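Local atomic coordinates of uncharacterized protein orp (Desulfovibrio gigas, PDB entry 2WFB), a protein that binds a mixed molybdenum-copper sulphide cluster, absent from this apo form, and probably has a biosynthetic role that is not yet defined. Residues A[46-51]-A[57-62]. Residues are numbered along the deposited sequence; the frame is centred on the assembly and turned at random.
Sequences GASQTL and INAAQV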
loop_
_atom_site.group_PDB
_atom_site.type_symbol
_atom_site.label_atom_id
_atom_site.label_comp_id
_atom_site.label_asym_id
_atom_site.label_seq_id
_atom_site.Cartn_x
_atom_site.Cartn_y
_atom_site.Cartn_z
ATOM N N GLY A 46 6.908 0.719 11.350
ATOM C CA GLY A 46 7.318 0.023 12.591
ATOM C C GLY A 46 6.306 0.119 13.724
ATOM O O GLY A 46 6.105 -0.848 14.473
ATOM N N ALA A 47 5.649 1.275 13.833
ATOM C CA ALA A 47 4.642 1.526 14.861
ATOM C C ALA A 47 3.478 0.562 14.801
ATOM O O ALA A 47 3.032 0.069 15.843
ATOM C CB ALA A 47 4.120 2.939 14.751
ATOM N N SER A 48 2.957 0.330 13.594
ATOM C CA SER A 48 1.852 -0.603 13.408
ATOM C C SER A 48 2.186 -2.035 13.847
ATOM O O SER A 48 1.350 -2.703 14.436
ATOM C CB SER A 48 1.365 -0.599 11.954
ATOM O OG SER A 48 0.911 0.684 11.541
ATOM N N GLN A 49 3.402 -2.488 13.556
ATOM C CA GLN A 49 3.860 -3.831 13.909
ATOM C C GLN A 49 3.888 -4.143 15.416
ATOM O O GLN A 49 3.756 -5.306 15.808
ATOM C CB GLN A 49 5.249 -4.079 13.304
ATOM C CG GLN A 49 5.255 -4.285 11.772
ATOM C CD GLN A 49 6.664 -4.436 11.186
ATOM O OE1 GLN A 49 7.584 -3.718 11.575
ATOM N NE2 GLN A 49 6.831 -5.366 10.243
ATOM N N THR A 50 4.051 -3.122 16.264
ATOM C CA THR A 50 4.093 -3.319 17.721
ATOM C C THR A 50 2.702 -3.510 18.366
ATOM O O THR A 50 2.609 -3.905 19.537
ATOM C CB THR A 50 4.785 -2.142 18.430
ATOM O OG1 THR A 50 3.917 -1.010 18.383
ATOM C CG2 THR A 50 6.109 -1.772 17.752
ATOM N N LEU A 51 1.635 -3.255 17.605
ATOM C CA LEU A 51 0.278 -3.245 18.139
ATOM C C LEU A 51 -0.319 -4.656 18.245
ATOM O O LEU A 51 -0.042 -5.520 17.410
ATOM C CB LEU A 51 -0.613 -2.344 17.288
ATOM C CG LEU A 51 -0.200 -0.872 17.099
ATOM C CD1 LEU A 51 -1.171 -0.155 16.172
ATOM C CD2 LEU A 51 -0.081 -0.133 18.444
ATOM N N ILE A 57 -5.784 -0.499 10.694
ATOM C CA ILE A 57 -6.313 0.834 10.968
ATOM C C ILE A 57 -5.179 1.859 11.141
ATOM O O ILE A 57 -5.210 2.928 10.535
ATOM C CB ILE A 57 -7.319 0.802 12.150
ATOM C CG1 ILE A 57 -8.594 0.090 11.683
ATOM C CG2 ILE A 57 -7.641 2.195 12.613
ATOM C CD1 ILE A 57 -9.454 -0.503 12.764
ATOM N N ASN A 58 -4.150 1.513 11.903
ATOM C CA ASN A 58 -3.020 2.428 12.047
ATOM C C ASN A 58 -2.278 2.671 10.741
ATOM O O ASN A 58 -1.845 3.778 10.467
ATOM C CB ASN A 58 -2.032 1.912 13.085
ATOM C CG ASN A 58 -1.014 2.966 13.496
ATOM O OD1 ASN A 58 0.178 2.895 13.136
ATOM N ND2 ASN A 58 -1.479 3.954 14.247
ATOM N N ALA A 59 -2.098 1.616 9.950
ATOM C CA ALA A 59 -1.402 1.709 8.680
ATOM C C ALA A 59 -2.184 2.574 7.694
ATOM O O ALA A 59 -1.596 3.402 6.985
ATOM C CB ALA A 59 -1.137 0.302 8.110
ATOM N N ALA A 60 -3.513 2.416 7.678
ATOM C CA ALA A 60 -4.384 3.232 6.838
ATOM C C ALA A 60 -4.246 4.717 7.176
ATOM O O ALA A 60 -4.223 5.570 6.272
ATOM C CB ALA A 60 -5.816 2.772 6.960
ATOM N N GLN A 61 -4.146 5.025 8.473
ATOM C CA GLN A 61 -3.913 6.396 8.947
ATOM C C GLN A 61 -2.531 6.931 8.571
ATOM O O GLN A 61 -2.414 8.088 8.194
ATOM C CB GLN A 61 -4.194 6.529 10.450
ATOM C CG GLN A 61 -5.703 6.470 10.723
ATOM C CD GLN A 61 -6.076 6.008 12.133
ATOM O OE1 GLN A 61 -5.226 5.905 13.021
ATOM N NE2 GLN A 61 -7.368 5.738 12.339
ATOM N N VAL A 62 -1.501 6.092 8.631
ATOM C CA VAL A 62 -0.187 6.471 8.124
ATOM C C VAL A 62 -0.264 6.867 6.627
ATOM O O VAL A 62 0.263 7.911 6.228
ATOM C CB VAL A 62 0.853 5.367 8.399
ATOM C CG1 VAL A 62 2.172 5.612 7.606
ATOM C CG2 VAL A 62 1.156 5.294 9.893
#
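The carboxamide of Asn58 is the flat group at this junction, and Leu51 sits over one of its faces: Leu51 CD1 stands 3.8 Å from Asn58 CB and 4.1 Å from Asn58 CG, almost straight above the latter. The opposite face is turned back toward the backbone of Asn58's own helix. At the oxygen end comes Ser48, its OG 2.8 Å from Asn58 OD1, with an angle of about 117° at that oxygen. Beyond it, Ala47 CB brushes the same oxygen loosely at 4.3 Å.

With CG anti to the backbone N (chi1 -167°), Asn58 swings its amide off the helix surface and across to the other segment. Asparagine suits the place because its short, rigid head presents Ser48 with a possible acceptor and Leu51 with a flat surface; the two side chains, Leu51 and Asn58, cross at about a right angle. The hydroxyl of Ser48 is buried, and its single proton can serve only one of Asn58 OD1 and Asn45 OD1 at a time. The small size of Ala59 goes with a close approach, Ser48 OG lying 4.0 Å from Ala59 CB; that methyl in turn rests on Phe24 and Asn45.

The course of 46-51 is steadied from within: Thr50 OG1 donates to Ala47 O at 2.9 Å, approaching 24° out of the carbonyl plane, while Arg26 reaches the carbonyl of Leu51.

The contact thus joins the short helical turn after the outer strand 40-44 to helix 55-66, which leads into strand 68-72. The sheet order 3-2-1-4-5, with the second strand antiparallel to its neighbours, is characteristic of the ribonuclease H-like alpha/beta fold of the dinitrogenase iron-molybdenum cofactor family.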